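Local coordinates for protein carbohydrate binding family 6 (Clostridium thermocellum, PDB 5A8C) that acts as a family 43 glycoside hydrolase, an alpha-L-arabinofuranosidase that removes terminal arabinofuranosyl groups, at residues A27-I31 with N284-A288; C302-M306 with V318-L324. All blocks are in the same frame, centred on the assembly; numbering follows the deposited sequence.

Interaction 1. Residues A27-I31 with N284-A288; sequences ADYPI and NRTVA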
ATOM      1  N   ALA A  27     -13.121   4.773 -20.449  1.00 22.93           N
ATOM      2  CA  ALA A  27     -12.930   4.748 -19.002  1.00 18.05           C
ATOM      3  C   ALA A  27     -12.739   6.138 -18.499  1.00 16.49           C
ATOM      4  O   ALA A  27     -12.304   7.032 -19.222  1.00 21.45           O
ATOM      5  CB  ALA A  27     -11.763   3.853 -18.676  1.00 19.03           C
ATOM      6  N   ASP A  28     -12.964   6.316 -17.220  1.00 13.73           N
ATOM      7  CA  ASP A  28     -12.964   7.650 -16.664  1.00 12.61           C
ATOM      8  C   ASP A  28     -11.630   8.013 -16.069  1.00 11.19           C
ATOM      9  O   ASP A  28     -10.851   7.148 -15.621  1.00 12.10           O
ATOM     10  CB  ASP A  28     -13.961   7.686 -15.526  1.00 13.59           C
ATOM     11  CG  ASP A  28     -15.344   7.391 -15.967  1.00 14.44           C
ATOM     12  OD1 ASP A  28     -15.672   7.525 -17.151  1.00 17.03           O
ATOM     13  OD2 ASP A  28     -16.173   6.941 -15.160  1.00 17.11           O
ATOM     14  N   TYR A  29     -11.353   9.311 -15.994  1.00 11.64           N
ATOM     15  CA  TYR A  29     -10.267   9.837 -15.204  1.00 10.87           C
ATOM     16  C   TYR A  29     -10.707  11.172 -14.614  1.00 11.12           C
ATOM     17  O   TYR A  29     -11.079  12.077 -15.368  1.00 13.20           O
ATOM     18  CB  TYR A  29      -9.053  10.065 -16.076  1.00 10.66           C
ATOM     19  CG  TYR A  29      -7.925  10.730 -15.313  1.00 10.08           C
ATOM     20  CD1 TYR A  29      -7.083  10.017 -14.485  1.00 10.37           C
ATOM     21  CD2 TYR A  29      -7.660  12.081 -15.424  1.00 11.28           C
ATOM     22  CE1 TYR A  29      -6.056  10.610 -13.793  1.00 10.98           C
ATOM     23  CE2 TYR A  29      -6.625  12.673 -14.751  1.00 12.22           C
ATOM     24  CZ  TYR A  29      -5.802  11.941 -13.944  1.00 11.06           C
ATOM     25  OH  TYR A  29      -4.756  12.497 -13.292  1.00 13.12           O
ATOM     26  N   PRO A  30     -10.646  11.346 -13.304  1.00 10.36           N
ATOM     27  CA  PRO A  30     -10.255  10.359 -12.295  1.00  9.86           C
ATOM     28  C   PRO A  30     -11.325   9.260 -12.130  1.00  9.13           C
ATOM     29  O   PRO A  30     -12.486   9.454 -12.471  1.00 10.43           O
ATOM     30  CB  PRO A  30     -10.091  11.189 -11.047  1.00 11.75           C
ATOM     31  CG  PRO A  30     -10.971  12.345 -11.259  1.00 14.15           C
ATOM     32  CD  PRO A  30     -10.958  12.641 -12.702  1.00 12.11           C
ATOM     33  N   ILE A  31     -10.913   8.104 -11.611  1.00  7.57           N
ATOM     34  CA  ILE A  31     -11.837   6.997 -11.473  1.00  7.96           C
ATOM     35  C   ILE A  31     -12.829   7.143 -10.345  1.00  8.35           C
ATOM     36  O   ILE A  31     -13.912   6.551 -10.397  1.00 10.13           O
ATOM     37  CB  ILE A  31     -11.117   5.614 -11.390  1.00  8.17           C
ATOM     38  CG1 ILE A  31     -10.285   5.452 -10.115  1.00  8.12           C
ATOM     39  CG2 ILE A  31     -10.293   5.350 -12.637  1.00  8.85           C
ATOM     40  CD1 ILE A  31      -9.730   4.059  -9.941  1.00  9.32           C
ATOM     41  N   ASN A 284      -2.832  10.593  -6.897  1.00  5.19           N
ATOM     42  CA  ASN A 284      -2.388  11.938  -7.193  1.00  5.38           C
ATOM     43  C   ASN A 284      -3.353  12.902  -6.538  1.00  5.30           C
ATOM     44  O   ASN A 284      -4.052  12.538  -5.586  1.00  5.59           O
ATOM     45  CB  ASN A 284      -2.147  12.177  -8.699  1.00  5.86           C
ATOM     46  CG  ASN A 284      -3.385  12.269  -9.545  1.00  5.89           C
ATOM     47  OD1 ASN A 284      -4.495  12.087  -9.052  1.00  6.80           O
ATOM     48  ND2 ASN A 284      -3.183  12.540 -10.817  1.00  7.45           N
ATOM     49  N   ARG A 285      -3.325  14.160  -6.969  1.00  5.82           N
ATOM     50  CA  ARG A 285      -4.135  15.230  -6.360  1.00  5.95           C
ATOM     51  C   ARG A 285      -4.950  15.989  -7.394  1.00  6.10           C
ATOM     52  O   ARG A 285      -5.195  17.167  -7.251  1.00  7.21           O
ATOM     53  CB  ARG A 285      -3.239  16.113  -5.502  1.00  6.52           C
ATOM     54  CG  ARG A 285      -2.684  15.366  -4.286  1.00  6.83           C
ATOM     55  CD  ARG A 285      -1.322  15.885  -3.824  1.00  6.72           C
ATOM     56  NE  ARG A 285      -1.011  15.464  -2.476  1.00  6.45           N
ATOM     57  CZ  ARG A 285      -0.206  14.456  -2.107  1.00  5.75           C
ATOM     58  NH1 ARG A 285       0.363  13.636  -2.984  1.00  5.90           N
ATOM     59  NH2 ARG A 285       0.034  14.295  -0.830  1.00  6.75           N
ATOM     60  N   THR A 286      -5.386  15.270  -8.459  1.00  6.15           N
ATOM     61  CA  THR A 286      -6.115  15.918  -9.525  1.00  6.78           C
ATOM     62  C   THR A 286      -7.497  16.375  -9.105  1.00  7.25           C
ATOM     63  O   THR A 286      -7.993  17.418  -9.593  1.00  8.79           O
ATOM     64  CB  THR A 286      -6.135  15.081 -10.778  1.00  7.96           C
ATOM     65  OG1 THR A 286      -6.388  15.942 -11.905  1.00 10.22           O
ATOM     66  CG2 THR A 286      -7.100  13.980 -10.736  1.00  8.83           C
ATOM     67  N   VAL A 287      -8.211  15.630  -8.261  1.00  7.05           N
ATOM     68  CA  VAL A 287      -9.525  16.058  -7.801  1.00  8.24           C
ATOM     69  C   VAL A 287      -9.447  17.347  -7.032  1.00  8.21           C
ATOM     70  O   VAL A 287     -10.194  18.317  -7.283  1.00  9.95           O
ATOM     71  CB  VAL A 287     -10.261  14.937  -7.036  1.00  8.74           C
ATOM     72  CG1 VAL A 287     -11.595  15.444  -6.459  1.00 10.14           C
ATOM     73  CG2 VAL A 287     -10.452  13.697  -7.902  1.00  9.09           C
ATOM     74  N   ALA A 288      -8.522  17.380  -6.076  1.00  7.87           N
ATOM     75  CA  ALA A 288      -8.299  18.621  -5.323  1.00  8.59           C
ATOM     76  C   ALA A 288      -7.917  19.760  -6.258  1.00  9.11           C
ATOM     77  O   ALA A 288      -8.424  20.886  -6.112  1.00 10.87           O
ATOM     78  CB  ALA A 288      -7.231  18.386  -4.288  1.00  8.91           C
TER
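Tyr29 and Asn284 meet because each first torsion aims a polar group across the contact. In Tyr29, CG stands trans to the backbone N (chi1 175°), which carries the ring out toward 284-288. In Asn284, CG lies between the backbone N and the carbonyl carbon (chi1 73°), which turns the NH2 end of the amide toward the phenol, whose oxygen lies close to the amide plane. The two side chains approach from opposite directions and their planes are turned steeply against each other. ND2 of Asn284 donates to OH of Tyr29 over 2.9 Å, with an N-H...O angle of 151°, and sits at the ring's edge, near the ring plane. ND2 also donates to Pro260 O, so the NH2 group serves two acceptors. On the other side of the amide, OD1 of Asn284 receives two weak bonds, from Thr286 N at 3.4 Å and from Asn300 ND2; the two firm bonds of ND2, with the two weak ones at OD1, restrict the rotation of the amide.

Beside this polar pair runs an apolar seam. CG2 of Thr286 comes obliquely to the phenol, 4.0 Å from CZ of Tyr29, while OG1 of Thr286 bonds to Asp261 and Gln290. Pro30, which follows a cis peptide bond, directs its CB toward 284-288: its CG rests 3.7 Å from CG2 of Val287, and its CB lies 4.1 Å from CG2 of Thr286. The contact buries 170 Å² in all.

The segment 27-31 precedes strand 36-45, whereas 284-288 leads out of strand 277-284 into helix 286-291. The arrangement thus packs the N-terminal lead-in against the last sheet of the five-bladed beta-propeller of this family 43 enzyme.

Interaction 2. Residues C302-M306 with V318-L324; sequences CIDQM and VPTVDGL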
ATOM      1  N   CYS A 302      -5.603   6.447  -8.491  1.00  6.10           N
ATOM      2  CA  CYS A 302      -5.330   6.334  -9.908  1.00  6.08           C
ATOM      3  C   CYS A 302      -4.975   4.891 -10.258  1.00  5.69           C
ATOM      4  O   CYS A 302      -4.502   4.155  -9.399  1.00  5.90           O
ATOM      5  CB  CYS A 302      -4.191   7.267 -10.336  1.00  6.71           C
ATOM      6  SG  CYS A 302      -4.454   9.026 -10.132  1.00  7.72           S
ATOM      7  N   ILE A 303      -5.081   4.563 -11.531  1.00  6.16           N
ATOM      8  CA  ILE A 303      -4.686   3.258 -12.040  1.00  6.18           C
ATOM      9  C   ILE A 303      -4.106   3.400 -13.421  1.00  6.34           C
ATOM     10  O   ILE A 303      -4.672   4.124 -14.261  1.00  7.57           O
ATOM     11  CB  ILE A 303      -5.846   2.237 -11.961  1.00  6.87           C
ATOM     12  CG1 ILE A 303      -5.377   0.831 -12.324  1.00  7.92           C
ATOM     13  CG2 ILE A 303      -7.048   2.676 -12.809  1.00  8.02           C
ATOM     14  CD1 ILE A 303      -6.417  -0.246 -12.020  1.00  8.83           C
ATOM     15  N   ASP A 304      -3.030   2.667 -13.723  1.00  6.59           N
ATOM     16  CA  ASP A 304      -2.461   2.584 -15.049  1.00  6.81           C
ATOM     17  C   ASP A 304      -1.908   1.204 -15.310  1.00  6.92           C
ATOM     18  O   ASP A 304      -1.558   0.492 -14.363  1.00  7.63           O
ATOM     19  CB  ASP A 304      -1.431   3.696 -15.332  1.00  7.63           C
ATOM     20  CG  ASP A 304      -2.122   4.998 -15.838  1.00  8.08           C
ATOM     21  OD1 ASP A 304      -2.792   4.919 -16.904  1.00  9.31           O
ATOM     22  OD2 ASP A 304      -2.000   6.057 -15.175  1.00  9.04           O
ATOM     23  N   GLN A 305      -1.811   0.836 -16.554  1.00  7.49           N
ATOM     24  CA  GLN A 305      -1.213  -0.439 -16.917  1.00  7.80           C
ATOM     25  C   GLN A 305       0.305  -0.468 -16.720  1.00  7.59           C
ATOM     26  O   GLN A 305       0.999   0.548 -16.897  1.00  9.51           O
ATOM     27  CB  GLN A 305      -1.575  -0.813 -18.366  1.00  9.97           C
ATOM     28  CG  GLN A 305      -1.403  -2.310 -18.656  1.00 12.19           C
ATOM     29  CD  GLN A 305      -2.107  -2.823 -19.918  1.00 13.23           C
ATOM     30  OE1 GLN A 305      -2.785  -2.107 -20.633  1.00 16.51           O
ATOM     31  NE2 GLN A 305      -1.949  -4.105 -20.169  1.00 14.85           N
ATOM     32  N   MET A 306       0.811  -1.655 -16.390  1.00  7.73           N
ATOM     33  CA  MET A 306       2.237  -1.894 -16.168  1.00  8.08           C
ATOM     34  C   MET A 306       2.645  -3.032 -17.110  1.00  8.38           C
ATOM     35  O   MET A 306       1.895  -4.005 -17.254  1.00  9.76           O
ATOM     36  CB  MET A 306       2.451  -2.290 -14.709  1.00  8.17           C
ATOM     37  CG  MET A 306       3.915  -2.318 -14.264  1.00  8.74           C
ATOM     38  SD  MET A 306       4.166  -3.109 -12.680  1.00  9.87           S
ATOM     39  CE  MET A 306       4.361  -4.802 -13.186  1.00 10.40           C
ATOM     40  N   VAL A 318       3.580   4.848 -17.623  1.00  9.45           N
ATOM     41  CA  VAL A 318       3.210   6.119 -18.226  1.00 10.10           C
ATOM     42  C   VAL A 318       1.849   6.537 -17.687  1.00 10.08           C
ATOM     43  O   VAL A 318       0.818   5.955 -18.043  1.00 11.15           O
ATOM     44  CB  VAL A 318       3.148   5.983 -19.734  1.00 10.91           C
ATOM     45  CG1 VAL A 318       2.705   7.272 -20.374  1.00 12.04           C
ATOM     46  CG2 VAL A 318       4.508   5.570 -20.274  1.00 12.13           C
ATOM     47  N   PRO A 319       1.809   7.548 -16.782  1.00  9.67           N
ATOM     48  CA  PRO A 319       0.517   7.964 -16.284  1.00  9.62           C
ATOM     49  C   PRO A 319      -0.373   8.468 -17.423  1.00 10.41           C
ATOM     50  O   PRO A 319       0.110   9.166 -18.313  1.00 11.59           O
ATOM     51  CB  PRO A 319       0.882   9.074 -15.286  1.00 10.42           C
ATOM     52  CG  PRO A 319       2.250   8.745 -14.792  1.00 10.70           C
ATOM     53  CD  PRO A 319       2.921   8.180 -16.028  1.00 10.41           C
ATOM     54  N   THR A 320      -1.652   8.157 -17.356  1.00 10.57           N
ATOM     55  CA  THR A 320      -2.592   8.620 -18.330  1.00 11.92           C
ATOM     56  C   THR A 320      -3.651   9.482 -17.676  1.00 11.67           C
ATOM     57  O   THR A 320      -3.962   9.363 -16.494  1.00 13.29           O
ATOM     58  CB  THR A 320      -3.308   7.456 -19.095  1.00 14.39           C
ATOM     59  OG1 THR A 320      -4.123   6.718 -18.196  1.00 14.10           O
ATOM     60  CG2 THR A 320      -2.346   6.554 -19.849  1.00 15.37           C
ATOM     61  N   VAL A 321      -4.246  10.352 -18.469  1.00 12.83           N
ATOM     62  CA  VAL A 321      -5.218  11.321 -17.955  1.00 12.93           C
ATOM     63  C   VAL A 321      -6.514  11.310 -18.779  1.00 14.73           C
ATOM     64  O   VAL A 321      -7.338  12.207 -18.634  1.00 16.35           O
ATOM     65  CB  VAL A 321      -4.611  12.746 -17.855  1.00 14.71           C
ATOM     66  CG1 VAL A 321      -3.422  12.711 -16.895  1.00 14.94           C
ATOM     67  CG2 VAL A 321      -4.233  13.302 -19.212  1.00 15.36           C
ATOM     68  N   ASP A 322      -6.735  10.265 -19.596  1.00 15.81           N
ATOM     69  CA  ASP A 322      -7.965  10.151 -20.345  1.00 17.82           C
ATOM     70  C   ASP A 322      -8.595   8.760 -20.193  1.00 16.41           C
ATOM     71  O   ASP A 322      -9.399   8.326 -21.040  1.00 18.52           O
ATOM     72  CB  ASP A 322      -7.731  10.546 -21.825  1.00 22.05           C
ATOM     73  CG  ASP A 322      -7.349  12.024 -21.993  1.00 29.61           C
ATOM     74  OD1 ASP A 322      -8.237  12.896 -21.750  1.00 45.09           O
ATOM     75  OD2 ASP A 322      -6.172  12.319 -22.378  1.00 41.95           O
ATOM     76  N   GLY A 323      -8.281   8.087 -19.097  1.00 14.26           N
ATOM     77  CA  GLY A 323      -8.866   6.784 -18.803  1.00 14.41           C
ATOM     78  C   GLY A 323      -8.013   5.641 -19.288  1.00 14.16           C
ATOM     79  O   GLY A 323      -7.230   5.805 -20.247  1.00 16.08           O
ATOM     80  N   LEU A 324      -8.158   4.470 -18.675  1.00 13.97           N
ATOM     81  CA  LEU A 324      -7.459   3.284 -19.208  1.00 14.99           C
ATOM     82  C   LEU A 324      -7.832   3.064 -20.675  1.00 17.40           C
ATOM     83  O   LEU A 324      -8.976   3.301 -21.105  1.00 19.82           O
ATOM     84  CB  LEU A 324      -7.855   2.016 -18.472  1.00 14.66           C
ATOM     85  CG  LEU A 324      -7.237   1.881 -17.063  1.00 13.93           C
ATOM     86  CD1 LEU A 324      -7.881   0.712 -16.353  1.00 15.42           C
ATOM     87  CD2 LEU A 324      -5.710   1.727 -17.063  1.00 14.29           C
TER
HETATM   88  O   HOH W   1      -4.120   7.737 -14.188  1.00 14.10           O
HETATM   89  O   HOH W   2       2.252   2.332 -18.532  1.00 10.31           O
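The carboxylate of Asp304 is the flat group here, and Thr320 holds both of its oxygens. OG1 of Thr320 donates over 2.6 Å to OD1 of Asp304, which accepts through its syn lone pair, on the side of the other oxygen. The backbone N of Thr320 instead reaches OD2 of Asp304 from above the carboxylate plane, 39° out of it, over 3.0 Å with an N-H...O angle of 160°. In Thr320, OG1 sits between its own N and carbonyl carbon (chi1 66°), which places it within reach of OD1 while N meets OD2. OD2 of Asp304 also accepts from a water at 2.9 Å, which in turn donates to Thr320 O, and bonds to Tyr282 OH; three partners therefore grip this oxygen. CA of Pro319 lies 3.3 Å from OD2 of Asp304.

A second water extends the grip along the chain, donating to Gln305 O and accepting from Val318 N, although those two backbones do not bond directly. Farther on, Leu324 supplies the apolar part. CD1 of Leu324 meets CG2 of Ile303 at 4.1 Å, the two side chains crossing at about a right angle, and CD2 of Leu324 lies 3.9 Å from CA of Asp304.

Strand 300-306 is an outermost strand of an antiparallel sheet, hydrogen-bonded to strand 277-284 through Asp304 with Val280 and Cys302 with Tyr282. The irregular segment 318-324 wraps round Asp304 without joining the sheet as a strand, and Pro319 packs on Tyr282 of the neighbouring strand and on Pro260.

How the interactions relate
From the N terminus, interaction 1 closes a span of 252 residues, bringing the lead-in to strand 36-45 against the end of strand 277-284 and the start of helix 286-291. The chain runs through that helix into strand 300-306, where interaction 2 closes a span of 11 residues to the C-terminal loop. The two are in series and neither nest nor cross, yet their centres lie 10 Å apart and they touch: CD2 of Tyr29 is 3.2 Å from Val321 O, and OD1 of Asn284 is 3.2 Å from SG of Cys302. CB of Ala27 lies 3.7 Å from Leu324 N, so the two modelled ends of the chain meet beside the sheet of 270-274, 277-284 and 300-306.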